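Local coordinates for PbSGBP-B lipoprotein (Prevotella bryantii B14, PDB 6D2Y) that probably binds polysaccharide at the bacterial cell surface as a magnesium-containing, beta-sandwich lipoprotein of a polysaccharide utilization locus, at residues A[178-181]-A[187-190]; A[164-167]-A[173-176]; A[284-289]-A[293-298]; A[227-230]-A[235-238]; A[375-378]-A[382-385]. All blocks are in the same frame, centred on the assembly; numbering follows the deposited sequence.

Contact 1 of 5, residues A[178-181]-A[187-190]; sequences AITS and ITFT
T180 and S181 both face T188 in a classic beta bulge, set in the hairpin of strands 179-182 and 186-190. The hairpin edges a four-stranded antiparallel sheet of the IPT/TIG domain, which has an immunoglobulin-like fold. T180 makes the bulge by taking near-helical backbone angles (phi -100°, psi -32°), so two successive N-H groups turn to one carbonyl. T188 O accepts a firm bond from T180 N at 2.8 Å and a weak one from S181 N at 3.3 Å. T180 OG1, lodged between its own backbone N and carbonyl carbon (chi1 66°), adds a third, weak bond to that oxygen. Beyond the bulge, T188 N donates to S181 O at 3.0 Å, and on the other side T190 N donates to A178 O at 2.8 Å.

The side chain of T188 can be followed outward. Its CB lies against two hydroxyls, 3.4 Å from both T180 OG1 and S181 OG. CG2 runs up against T180 OG1 at 3.2 Å. OG1 turns the other way, to a water that also bonds S181 OG. Small hydroxyl residues suit this partly exposed face, since they pair with water or backbone while the threonine methyls stay in packing contact.

The other face is apolar. I179 and F189 form the non-hydrogen-bonded pair, and both rest on L174 from the neighbouring loop, with the ring of F189 leading away from the hairpin towards V149 and I151. Across the pair the side chains meet near their bases, where I179 CG1 lies 4.2 Å from F189 CB.

Contact 2 of 5, residues A[164-167]-A[173-176]; sequences LEIK and TLPR
I166 and L174 lie side by side and point the same way, their beta-carbons 3.8 Å apart and L174 CD2 running along the I166 branch to end 4.0 Å from its CD1. Branched aliphatics suit this buried spot: I166 also packs on I201, and L174 on P192. Between the backbones, L174 N donates to I166 O at 2.8 Å.

K167 and T173 run alongside each other in the same fashion on a more open flank. Bends at chi2 and chi4 bring K167 NZ back to T173 OG1, to which it donates at 3.0 Å. The same ammonium makes a salt bridge with E165 OE1 at 3.2 Å, coming from above the carboxylate plane.

In the immunoglobulin-like IPT/TIG fold, this joins strand 165-168 to the chain leaving the short edge strand 172-173, on its way to strand 179-182 of the other sheet.

R176 reaches back to the start of 164-167. Kinks at chi2 (81°) and chi3 (40°) fold its long chain round so that NH2 lies 3.0 Å from L164 O. Its main partner is D158, whose OD1 forms a salt bridge with R176 NH2 and also accepts from L164 N.

Contact 3 of 5, residues A[284-289]-A[293-298]; sequences AGNWAN and YASHPR
G285 N donates to H296 O at 2.9 Å. The same two residues bond again through H296 ND1, which gives its hydrogen to G285 O at 2.9 Å. This second bond is bent, at 137°, with the acceptor lying somewhat off the imidazole plane. Histidine thus serves with both backbone and side chain; its CG, anti to its carbonyl carbon, brings the ND1 edge of the ring to G285 O. Glycine fits opposite because its phi of 104° is one that residues bearing a side chain rarely adopt.

N286 crosses the imidazole obliquely, the amide and ring planes 36° apart. Its ND2 makes a weak, long bond to S295 OG at 3.3 Å; the main partner of that hydroxyl is E235 OE2. The other oxygen of E235 takes H296 N, so one carboxylate from a separate loop steadies S295 and H296 together.

Beneath the polar layer lies a buried apolar one. A284 CB touches Y293 CE1 at 3.7 Å and R298 CG at 3.9 Å, close quarters that suit a bare methyl. G285 N comes to the edge of the tyrosine ring, while R298 CD sits 3.5 Å above one face, toward the rim. The polar ends of these two side chains lead elsewhere, Y293 OH to D349 and the R298 guanidinium to D301.

The arrangement is that of a long irregular loop, between strand 279-282 and the short helix 299-302 of the domain classed as xyloglucan-binding, tied across its base by paired bonds in place of regular strand pairing.

Contact 4 of 5, residues A[227-230]-A[235-238]; sequences DTPN and EVLG. With MG (magnesium ion), chain B.
N230 holds E235 O twice, through backbone N at 2.6 Å and through side-chain ND2 at 2.8 Å. The double hold depends on chi1 of 84°, which places CG between the backbone N and carbonyl carbon and folds the amide back over the chain. The two donors approach differently: N230 N from well above the carbonyl plane, ND2 tilted only modestly from it. N230 OD1 accepts from V232 N in an Asx turn, and ND2 also reaches T233 OG1. Asparagine suits the place by offering donor and acceptor together.

V236 spreads its two methyls along the opposing backbone. With chi1 at -171°, CG1 points to D227 N at 3.5 Å, while CG2 rests 3.7 Å from P229 N. L237 curls its tip inward, bringing CD2 to 3.8 Å from N230 ND2. A water accepting from L237 N at 2.9 Å lies beside T228 O and fills in between the two chains.

At the far end D227 turns its carboxylate away, and OD2 binds the magnesium ion at 2.5 Å. The ion's other ligands include a water at 2.0 Å, D225 O, S255 O, N257 O and D452 OD2, a site resembling the structural metal sites, usually calcium, of many beta-sandwich carbohydrate-binding modules.

Contact 5 of 5, residues A[375-378]-A[382-385]; sequences MPWY and SASL
This is a surface contact within one loop, after strand 372-374 at the edge of a four-stranded sheet, where Y378 and A383 form a single isolated bridge. Its bond runs from S384 N to W377 O, 2.9 Å. A383 CA adds a C-H contact to that same oxygen at 3.3 Å.

Small residues opposite let the aromatic side chains fold in close. W377 takes chi1 of 52°, placing CG between its backbone N and carbonyl carbon; the CE3 edge then meets A383 CB at 3.6 Å, nearly in the ring plane. The tryptophan's CB comes within 3.1 Å of S384 O. Over the rim of one indole face lie two atoms of its own segment, CB of selenomethionine M375, 3.7 Å above the plane, and Y378 CB, and W325 packs against W377 edge-to-face.

With CG anti to the backbone N, the Y378 ring lies along the second segment: CD2 lies 3.6 Å from S382 O, and CE2 equally near S382 N.

P376, with its fixed phi, fits the second position of the type I beta turn from M375 to Y378, closed by Y378 N to M375 O. The turn and the single bridge together shape this irregular loop, which connects strands 372-374 and 393-398 of the beta-sandwich domain.

Overall arrangement
Along the chain the contacts come in the order 2, 1, 4, 3, 5; each closes its short loop before the next opens, so none nest or cross. Contacts 2 and 1 share the IPT/TIG domain, one on each of its two sheets, and meet in its core, where L164 packs on I187. Contacts 4 and 3 lie in the following domain, classed as xyloglucan-binding, where the E235 carboxylate and the ring of P297 join their two loops. Contact 5 stands apart in the same domain, closing part of the loop between strands 372-374 and 393-398, its nearest atoms about 22 Å from contact 4 and about 24 Å from contact 3.

Contact 1 of 5, residues A[178-181]-A[187-190]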
loop_
_atom_site.group_PDB
_atom_site.type_symbol
_atom_site.label_atom_id
_atom_site.label_comp_id
_atom_site.label_asym_id
_atom_site.label_seq_id
_atom_site.Cartn_x
_atom_site.Cartn_y
_atom_site.Cartn_z
ATOM N N ALA A 178 9.003 -21.580 -6.685
ATOM C CA ALA A 178 8.033 -21.075 -5.719
ATOM C C ALA A 178 7.020 -20.148 -6.375
ATOM O O ALA A 178 5.888 -20.029 -5.893
ATOM C CB ALA A 178 8.754 -20.353 -4.581
ATOM N N ILE A 179 7.404 -19.489 -7.462
ATOM C CA ILE A 179 6.508 -18.588 -8.177
ATOM C C ILE A 179 5.531 -19.412 -9.005
ATOM O O ILE A 179 5.933 -20.310 -9.752
ATOM C CB ILE A 179 7.307 -17.617 -9.060
ATOM C CG1 ILE A 179 8.262 -16.781 -8.202
ATOM C CG2 ILE A 179 6.371 -16.720 -9.856
ATOM C CD1 ILE A 179 9.100 -15.803 -8.997
ATOM N N THR A 180 4.241 -19.106 -8.873
ATOM C CA THR A 180 3.192 -19.814 -9.597
ATOM C C THR A 180 2.695 -19.062 -10.823
ATOM O O THR A 180 2.295 -19.698 -11.803
ATOM C CB THR A 180 2.002 -20.093 -8.672
ATOM O OG1 THR A 180 1.387 -18.856 -8.295
ATOM C CG2 THR A 180 2.463 -20.819 -7.417
ATOM N N SER A 181 2.702 -17.732 -10.788
ATOM C CA SER A 181 2.237 -16.934 -11.913
ATOM C C SER A 181 2.768 -15.516 -11.769
ATOM O O SER A 181 2.987 -15.033 -10.654
ATOM C CB SER A 181 0.708 -16.922 -12.005
ATOM O OG SER A 181 0.139 -16.237 -10.903
ATOM N N ILE A 187 2.107 -10.655 -8.735
ATOM C CA ILE A 187 3.015 -11.795 -8.679
ATOM C C ILE A 187 2.503 -12.740 -7.603
ATOM O O ILE A 187 2.220 -12.309 -6.480
ATOM C CB ILE A 187 4.458 -11.358 -8.371
ATOM C CG1 ILE A 187 4.984 -10.411 -9.448
ATOM C CG2 ILE A 187 5.363 -12.575 -8.228
ATOM C CD1 ILE A 187 6.285 -9.735 -9.068
ATOM N N THR A 188 2.388 -14.022 -7.937
ATOM C CA THR A 188 1.867 -15.024 -7.016
ATOM C C THR A 188 2.927 -16.090 -6.776
ATOM O O THR A 188 3.495 -16.630 -7.731
ATOM C CB THR A 188 0.589 -15.661 -7.562
ATOM O OG1 THR A 188 -0.347 -14.634 -7.906
ATOM C CG2 THR A 188 -0.037 -16.572 -6.520
ATOM N N PHE A 189 3.188 -16.394 -5.505
ATOM C CA PHE A 189 4.178 -17.403 -5.163
ATOM C C PHE A 189 3.770 -18.111 -3.879
ATOM O O PHE A 189 2.953 -17.612 -3.100
ATOM C CB PHE A 189 5.583 -16.799 -5.020
ATOM C CG PHE A 189 5.751 -15.898 -3.821
ATOM C CD1 PHE A 189 5.351 -14.571 -3.870
ATOM C CD2 PHE A 189 6.316 -16.377 -2.649
ATOM C CE1 PHE A 189 5.512 -13.740 -2.773
ATOM C CE2 PHE A 189 6.476 -15.551 -1.546
ATOM C CZ PHE A 189 6.074 -14.232 -1.609
ATOM N N THR A 190 4.347 -19.291 -3.673
ATOM C CA THR A 190 4.143 -20.070 -2.459
ATOM C C THR A 190 5.313 -19.814 -1.515
ATOM O O THR A 190 6.468 -20.082 -1.867
ATOM C CB THR A 190 4.016 -21.561 -2.778
ATOM O OG1 THR A 190 2.916 -21.775 -3.671
ATOM C CG2 THR A 190 3.767 -22.356 -1.506
HETATM O O HOH W 1 -0.033 -13.638 -10.603
#

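Contact 2 of 5, residues A[164-167]-A[173-176]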
loop_
_atom_site.group_PDB
_atom_site.type_symbol
_atom_site.label_atom_id
_atom_site.label_comp_id
_atom_site.label_asym_id
_atom_site.label_seq_id
_atom_site.Cartn_x
_atom_site.Cartn_y
_atom_site.Cartn_z
ATOM N N LEU A 164 12.196 -11.914 -14.214
ATOM C CA LEU A 164 11.929 -11.168 -12.993
ATOM C C LEU A 164 12.323 -12.013 -11.791
ATOM O O LEU A 164 12.115 -13.227 -11.770
ATOM C CB LEU A 164 10.452 -10.764 -12.917
ATOM C CG LEU A 164 9.908 -9.916 -11.752
ATOM C CD1 LEU A 164 8.617 -9.231 -12.174
ATOM C CD2 LEU A 164 9.654 -10.726 -10.477
ATOM N N GLU A 165 12.905 -11.364 -10.788
ATOM C CA GLU A 165 13.343 -12.061 -9.590
ATOM C C GLU A 165 12.924 -11.276 -8.358
ATOM O O GLU A 165 12.789 -10.050 -8.393
ATOM C CB GLU A 165 14.860 -12.273 -9.586
ATOM C CG GLU A 165 15.361 -13.115 -10.743
ATOM C CD GLU A 165 16.824 -13.468 -10.606
ATOM O OE1 GLU A 165 17.657 -12.539 -10.550
ATOM O OE2 GLU A 165 17.140 -14.677 -10.549
ATOM N N ILE A 166 12.708 -12.006 -7.272
ATOM C CA ILE A 166 12.422 -11.435 -5.963
ATOM C C ILE A 166 13.611 -11.763 -5.074
ATOM O O ILE A 166 13.896 -12.938 -4.812
ATOM C CB ILE A 166 11.116 -11.980 -5.372
ATOM C CG1 ILE A 166 9.933 -11.637 -6.282
ATOM C CG2 ILE A 166 10.904 -11.439 -3.968
ATOM C CD1 ILE A 166 8.587 -11.666 -5.578
ATOM N N LYS A 167 14.323 -10.734 -4.628
ATOM C CA LYS A 167 15.494 -10.896 -3.778
ATOM C C LYS A 167 15.190 -10.321 -2.401
ATOM O O LYS A 167 14.821 -9.148 -2.282
ATOM C CB LYS A 167 16.718 -10.213 -4.388
ATOM C CG LYS A 167 17.214 -10.847 -5.681
ATOM C CD LYS A 167 18.734 -10.941 -5.696
ATOM C CE LYS A 167 19.275 -11.064 -7.114
ATOM N NZ LYS A 167 19.106 -12.441 -7.663
ATOM N N THR A 173 17.593 -15.331 -2.869
ATOM C CA THR A 173 16.788 -15.111 -4.060
ATOM C C THR A 173 15.631 -16.097 -4.046
ATOM O O THR A 173 15.837 -17.295 -3.825
ATOM C CB THR A 173 17.612 -15.281 -5.341
ATOM O OG1 THR A 173 18.698 -14.346 -5.341
ATOM C CG2 THR A 173 16.744 -15.037 -6.569
ATOM N N LEU A 174 14.423 -15.596 -4.269
ATOM C CA LEU A 174 13.243 -16.446 -4.271
ATOM C C LEU A 174 13.341 -17.461 -5.404
ATOM O O LEU A 174 13.502 -17.062 -6.568
ATOM C CB LEU A 174 11.977 -15.605 -4.422
ATOM C CG LEU A 174 10.644 -16.358 -4.407
ATOM C CD1 LEU A 174 10.396 -16.992 -3.048
ATOM C CD2 LEU A 174 9.499 -15.432 -4.784
ATOM N N PRO A 175 13.273 -18.761 -5.119
ATOM C CA PRO A 175 13.346 -19.754 -6.197
ATOM C C PRO A 175 12.181 -19.598 -7.162
ATOM O O PRO A 175 11.045 -19.341 -6.758
ATOM C CB PRO A 175 13.289 -21.095 -5.455
ATOM C CG PRO A 175 13.690 -20.775 -4.042
ATOM C CD PRO A 175 13.186 -19.387 -3.789
ATOM N N ARG A 176 12.480 -19.743 -8.454
ATOM C CA ARG A 176 11.450 -19.580 -9.475
ATOM C C ARG A 176 10.348 -20.625 -9.332
ATOM O O ARG A 176 9.183 -20.342 -9.637
ATOM C CB ARG A 176 12.085 -19.639 -10.866
ATOM C CG ARG A 176 11.158 -20.097 -11.985
ATOM C CD ARG A 176 10.258 -18.972 -12.481
ATOM N NE ARG A 176 10.955 -17.692 -12.573
ATOM C CZ ARG A 176 10.654 -16.737 -13.448
ATOM N NH1 ARG A 176 9.667 -16.917 -14.316
ATOM N NH2 ARG A 176 11.339 -15.600 -13.457
#

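Contact 3 of 5, residues A[284-289]-A[293-298]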
loop_
_atom_site.group_PDB
_atom_site.type_symbol
_atom_site.label_atom_id
_atom_site.label_comp_id
_atom_site.label_asym_id
_atom_site.label_seq_id
_atom_site.Cartn_x
_atom_site.Cartn_y
_atom_site.Cartn_z
ATOM N N ALA A 284 -3.431 6.230 26.690
ATOM C CA ALA A 284 -2.169 6.300 27.415
ATOM C C ALA A 284 -2.398 6.777 28.843
ATOM O O ALA A 284 -3.282 7.596 29.111
ATOM C CB ALA A 284 -1.196 7.235 26.699
ATOM N N GLY A 285 -1.594 6.259 29.760
ATOM C CA GLY A 285 -1.697 6.579 31.168
ATOM C C GLY A 285 -2.349 5.455 31.956
ATOM O O GLY A 285 -2.916 4.509 31.406
ATOM N N ASN A 286 -2.253 5.574 33.277
ATOM C CA ASN A 286 -2.842 4.586 34.178
ATOM C C ASN A 286 -3.102 5.225 35.543
ATOM O O ASN A 286 -2.600 4.788 36.578
ATOM C CB ASN A 286 -1.943 3.356 34.280
ATOM C CG ASN A 286 -2.653 2.157 34.890
ATOM O OD1 ASN A 286 -3.879 2.049 34.827
ATOM N ND2 ASN A 286 -1.883 1.245 35.472
ATOM N N TRP A 287 -3.914 6.285 35.548
ATOM C CA TRP A 287 -4.402 6.922 36.775
ATOM C C TRP A 287 -3.269 7.441 37.659
ATOM O O TRP A 287 -3.376 7.427 38.888
ATOM C CB TRP A 287 -5.298 5.971 37.578
ATOM C CG TRP A 287 -6.372 5.300 36.777
ATOM C CD1 TRP A 287 -6.277 4.117 36.107
ATOM C CD2 TRP A 287 -7.708 5.774 36.568
ATOM N NE1 TRP A 287 -7.471 3.825 35.491
ATOM C CE2 TRP A 287 -8.366 4.827 35.760
ATOM C CE3 TRP A 287 -8.412 6.907 36.988
ATOM C CZ2 TRP A 287 -9.692 4.978 35.361
ATOM C CZ3 TRP A 287 -9.727 7.058 36.590
ATOM C CH2 TRP A 287 -10.354 6.098 35.785
ATOM N N ALA A 288 -2.183 7.911 37.053
ATOM C CA ALA A 288 -1.065 8.477 37.798
ATOM C C ALA A 288 -1.199 9.991 37.862
ATOM O O ALA A 288 -1.620 10.633 36.899
ATOM C CB ALA A 288 0.273 8.099 37.162
ATOM N N ASN A 289 -0.833 10.560 39.016
ATOM C CA ASN A 289 -0.922 11.997 39.249
ATOM C C ASN A 289 0.306 12.427 40.044
ATOM O O ASN A 289 0.358 12.229 41.269
ATOM C CB ASN A 289 -2.210 12.361 39.986
ATOM C CG ASN A 289 -2.388 13.860 40.159
ATOM O OD1 ASN A 289 -1.741 14.649 39.471
ATOM N ND2 ASN A 289 -3.258 14.258 41.081
ATOM N N TYR A 293 3.438 8.103 32.772
ATOM C CA TYR A 293 3.398 7.085 31.723
ATOM C C TYR A 293 4.353 5.933 32.022
ATOM O O TYR A 293 4.842 5.264 31.107
ATOM C CB TYR A 293 3.684 7.684 30.343
ATOM C CG TYR A 293 2.693 8.746 29.935
ATOM C CD1 TYR A 293 1.388 8.411 29.596
ATOM C CD2 TYR A 293 3.059 10.085 29.894
ATOM C CE1 TYR A 293 0.476 9.383 29.228
ATOM C CE2 TYR A 293 2.155 11.062 29.527
ATOM C CZ TYR A 293 0.865 10.707 29.194
ATOM O OH TYR A 293 -0.035 11.680 28.828
ATOM N N ALA A 294 4.630 5.698 33.308
ATOM C CA ALA A 294 5.353 4.497 33.705
ATOM C C ALA A 294 4.554 3.239 33.408
ATOM O O ALA A 294 5.139 2.158 33.280
ATOM C CB ALA A 294 5.706 4.559 35.192
ATOM N N SER A 295 3.232 3.359 33.303
ATOM C CA SER A 295 2.356 2.291 32.849
ATOM C C SER A 295 1.480 2.836 31.731
ATOM O O SER A 295 0.970 3.957 31.826
ATOM C CB SER A 295 1.493 1.748 33.994
ATOM O OG SER A 295 0.722 0.638 33.570
ATOM N N HIS A 296 1.317 2.040 30.670
ATOM C CA HIS A 296 0.597 2.423 29.460
ATOM C C HIS A 296 1.237 3.650 28.823
ATOM O O HIS A 296 0.694 4.757 28.925
ATOM C CB HIS A 296 -0.880 2.691 29.758
ATOM C CG HIS A 296 -1.600 1.523 30.352
ATOM N ND1 HIS A 296 -2.833 1.640 30.959
ATOM C CD2 HIS A 296 -1.268 0.213 30.428
ATOM C CE1 HIS A 296 -3.226 0.454 31.387
ATOM N NE2 HIS A 296 -2.295 -0.429 31.076
ATOM N N PRO A 297 2.371 3.495 28.146
ATOM C CA PRO A 297 3.053 4.661 27.575
ATOM C C PRO A 297 2.298 5.230 26.387
ATOM O O PRO A 297 1.412 4.596 25.805
ATOM C CB PRO A 297 4.408 4.097 27.142
ATOM C CG PRO A 297 4.113 2.664 26.821
ATOM C CD PRO A 297 3.040 2.231 27.788
ATOM N N ARG A 298 2.666 6.458 26.029
ATOM C CA ARG A 298 2.151 7.063 24.810
ATOM C C ARG A 298 2.648 6.281 23.601
ATOM O O ARG A 298 3.799 5.837 23.557
ATOM C CB ARG A 298 2.589 8.527 24.719
ATOM C CG ARG A 298 1.816 9.454 25.647
ATOM C CD ARG A 298 2.636 10.660 26.091
ATOM N NE ARG A 298 3.062 11.499 24.974
ATOM C CZ ARG A 298 4.332 11.767 24.685
ATOM N NH1 ARG A 298 5.305 11.268 25.434
ATOM N NH2 ARG A 298 4.628 12.539 23.650
#

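Contact 4 of 5, residues A[227-230]-A[235-238]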
loop_
_atom_site.group_PDB
_atom_site.type_symbol
_atom_site.label_atom_id
_atom_site.label_comp_id
_atom_site.label_asym_id
_atom_site.label_seq_id
_atom_site.Cartn_x
_atom_site.Cartn_y
_atom_site.Cartn_z
ATOM N N ASP A 227 1.681 -9.700 22.137
ATOM C CA ASP A 227 2.494 -10.803 22.633
ATOM C C ASP A 227 3.790 -10.301 23.256
ATOM O O ASP A 227 4.191 -10.766 24.327
ATOM C CB ASP A 227 2.802 -11.786 21.500
ATOM C CG ASP A 227 1.550 -12.401 20.902
ATOM O OD1 ASP A 227 0.739 -12.968 21.665
ATOM O OD2 ASP A 227 1.376 -12.318 19.666
ATOM N N THR A 228 4.452 -9.351 22.594
ATOM C CA THR A 228 5.778 -8.901 23.008
ATOM C C THR A 228 5.668 -7.663 23.892
ATOM O O THR A 228 4.938 -6.726 23.544
ATOM C CB THR A 228 6.642 -8.585 21.794
ATOM O OG1 THR A 228 6.376 -9.539 20.756
ATOM C CG2 THR A 228 8.121 -8.633 22.155
ATOM N N PRO A 229 6.365 -7.618 25.027
ATOM C CA PRO A 229 6.317 -6.417 25.870
ATOM C C PRO A 229 6.995 -5.239 25.188
ATOM O O PRO A 229 8.062 -5.375 24.586
ATOM C CB PRO A 229 7.069 -6.842 27.137
ATOM C CG PRO A 229 7.956 -7.953 26.692
ATOM C CD PRO A 229 7.194 -8.681 25.622
ATOM N N ASN A 230 6.359 -4.074 25.285
ATOM C CA ASN A 230 6.889 -2.882 24.645
ATOM C C ASN A 230 8.224 -2.483 25.271
ATOM O O ASN A 230 8.543 -2.835 26.410
ATOM C CB ASN A 230 5.884 -1.730 24.736
ATOM C CG ASN A 230 5.972 -0.977 26.049
ATOM O OD1 ASN A 230 6.762 -0.042 26.190
ATOM N ND2 ASN A 230 5.155 -1.378 27.018
ATOM N N GLU A 235 5.640 -3.624 29.075
ATOM C CA GLU A 235 4.260 -4.079 29.143
ATOM C C GLU A 235 3.811 -4.571 27.775
ATOM O O GLU A 235 4.196 -4.011 26.745
ATOM C CB GLU A 235 3.321 -2.963 29.617
ATOM C CG GLU A 235 3.451 -2.606 31.089
ATOM C CD GLU A 235 2.604 -1.406 31.468
ATOM O OE1 GLU A 235 2.814 -0.324 30.882
ATOM O OE2 GLU A 235 1.726 -1.546 32.347
ATOM N N VAL A 236 2.999 -5.624 27.774
ATOM C CA VAL A 236 2.332 -6.088 26.564
ATOM C C VAL A 236 1.046 -5.280 26.445
ATOM O O VAL A 236 0.079 -5.513 27.172
ATOM C CB VAL A 236 2.067 -7.594 26.599
ATOM C CG1 VAL A 236 1.578 -8.072 25.238
ATOM C CG2 VAL A 236 3.326 -8.339 27.003
ATOM N N LEU A 237 1.041 -4.315 25.529
ATOM C CA LEU A 237 -0.091 -3.410 25.402
ATOM C C LEU A 237 -1.328 -4.147 24.906
ATOM O O LEU A 237 -1.245 -5.048 24.064
ATOM C CB LEU A 237 0.250 -2.265 24.451
ATOM C CG LEU A 237 1.530 -1.489 24.755
ATOM C CD1 LEU A 237 1.714 -0.363 23.747
ATOM C CD2 LEU A 237 1.500 -0.945 26.175
ATOM N N GLY A 238 -2.480 -3.752 25.435
ATOM C CA GLY A 238 -3.750 -4.312 25.024
ATOM C C GLY A 238 -4.884 -3.346 25.284
ATOM O O GLY A 238 -4.893 -2.232 24.753
HETATM MG MG MG B . 0.051 -11.428 17.813
HETATM O O HOH W 2 3.195 -4.565 23.571
HETATM O O HOH W 3 1.697 -10.985 16.737
#

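Contact 5 of 5, residues A[375-378]-A[382-385]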
loop_
_atom_site.group_PDB
_atom_site.type_symbol
_atom_site.label_atom_id
_atom_site.label_comp_id
_atom_site.label_asym_id
_atom_site.label_seq_id
_atom_site.Cartn_x
_atom_site.Cartn_y
_atom_site.Cartn_z
HETATM N N MSE A 375 -13.522 1.140 5.035
HETATM C CA MSE A 375 -14.794 0.489 4.753
HETATM C C MSE A 375 -14.751 -0.303 3.448
HETATM O O MSE A 375 -15.346 0.111 2.452
HETATM C CB MSE A 375 -15.931 1.515 4.666
HETATM C CG MSE A 375 -15.599 2.788 3.873
HETATM SE SE MSE A 375 -16.597 4.367 4.414
HETATM C CE MSE A 375 -18.355 3.556 4.452
ATOM N N PRO A 376 -14.066 -1.449 3.441
ATOM C CA PRO A 376 -14.006 -2.256 2.211
ATOM C C PRO A 376 -15.339 -2.874 1.828
ATOM O O PRO A 376 -15.473 -3.359 0.696
ATOM C CB PRO A 376 -12.970 -3.332 2.548
ATOM C CG PRO A 376 -13.062 -3.478 4.028
ATOM C CD PRO A 376 -13.376 -2.103 4.566
ATOM N N TRP A 377 -16.325 -2.874 2.728
ATOM C CA TRP A 377 -17.652 -3.368 2.392
ATOM C C TRP A 377 -18.429 -2.407 1.502
ATOM O O TRP A 377 -19.484 -2.787 0.983
ATOM C CB TRP A 377 -18.445 -3.651 3.672
ATOM C CG TRP A 377 -18.479 -2.516 4.650
ATOM C CD1 TRP A 377 -17.658 -2.336 5.727
ATOM C CD2 TRP A 377 -19.392 -1.412 4.654
ATOM N NE1 TRP A 377 -17.998 -1.185 6.396
ATOM C CE2 TRP A 377 -19.061 -0.599 5.757
ATOM C CE3 TRP A 377 -20.456 -1.029 3.830
ATOM C CZ2 TRP A 377 -19.753 0.573 6.057
ATOM C CZ3 TRP A 377 -21.142 0.135 4.129
ATOM C CH2 TRP A 377 -20.789 0.921 5.233
ATOM N N TYR A 378 -17.937 -1.185 1.313
ATOM C CA TYR A 378 -18.573 -0.186 0.457
ATOM C C TYR A 378 -17.756 -0.084 -0.827
ATOM O O TYR A 378 -16.693 0.546 -0.851
ATOM C CB TYR A 378 -18.670 1.158 1.169
ATOM C CG TYR A 378 -19.591 2.138 0.482
ATOM C CD1 TYR A 378 -19.114 3.352 0.008
ATOM C CD2 TYR A 378 -20.938 1.849 0.309
ATOM C CE1 TYR A 378 -19.951 4.251 -0.622
ATOM C CE2 TYR A 378 -21.784 2.740 -0.319
ATOM C CZ TYR A 378 -21.286 3.941 -0.784
ATOM O OH TYR A 378 -22.128 4.831 -1.411
ATOM N N SER A 382 -22.254 0.970 -3.433
ATOM C CA SER A 382 -23.085 -0.123 -2.954
ATOM C C SER A 382 -22.357 -0.860 -1.841
ATOM O O SER A 382 -21.129 -0.990 -1.859
ATOM C CB SER A 382 -23.445 -1.100 -4.084
ATOM O OG SER A 382 -23.583 -2.423 -3.595
ATOM N N ALA A 383 -23.129 -1.343 -0.873
ATOM C CA ALA A 383 -22.602 -2.032 0.294
ATOM C C ALA A 383 -22.859 -3.528 0.179
ATOM O O ALA A 383 -23.954 -3.953 -0.202
ATOM C CB ALA A 383 -23.235 -1.491 1.577
ATOM N N SER A 384 -21.843 -4.319 0.518
ATOM C CA SER A 384 -21.929 -5.772 0.481
ATOM C C SER A 384 -21.170 -6.344 1.670
ATOM O O SER A 384 -20.317 -5.682 2.262
ATOM C CB SER A 384 -21.366 -6.342 -0.830
ATOM O OG SER A 384 -20.002 -5.991 -0.995
ATOM N N LEU A 385 -21.490 -7.590 2.015
ATOM C CA LEU A 385 -20.788 -8.284 3.090
ATOM C C LEU A 385 -19.352 -8.557 2.665
ATOM O O LEU A 385 -19.110 -9.326 1.730
ATOM C CB LEU A 385 -21.503 -9.584 3.447
ATOM C CG LEU A 385 -22.749 -9.480 4.321
ATOM C CD1 LEU A 385 -23.395 -10.845 4.510
ATOM C CD2 LEU A 385 -22.404 -8.862 5.664
#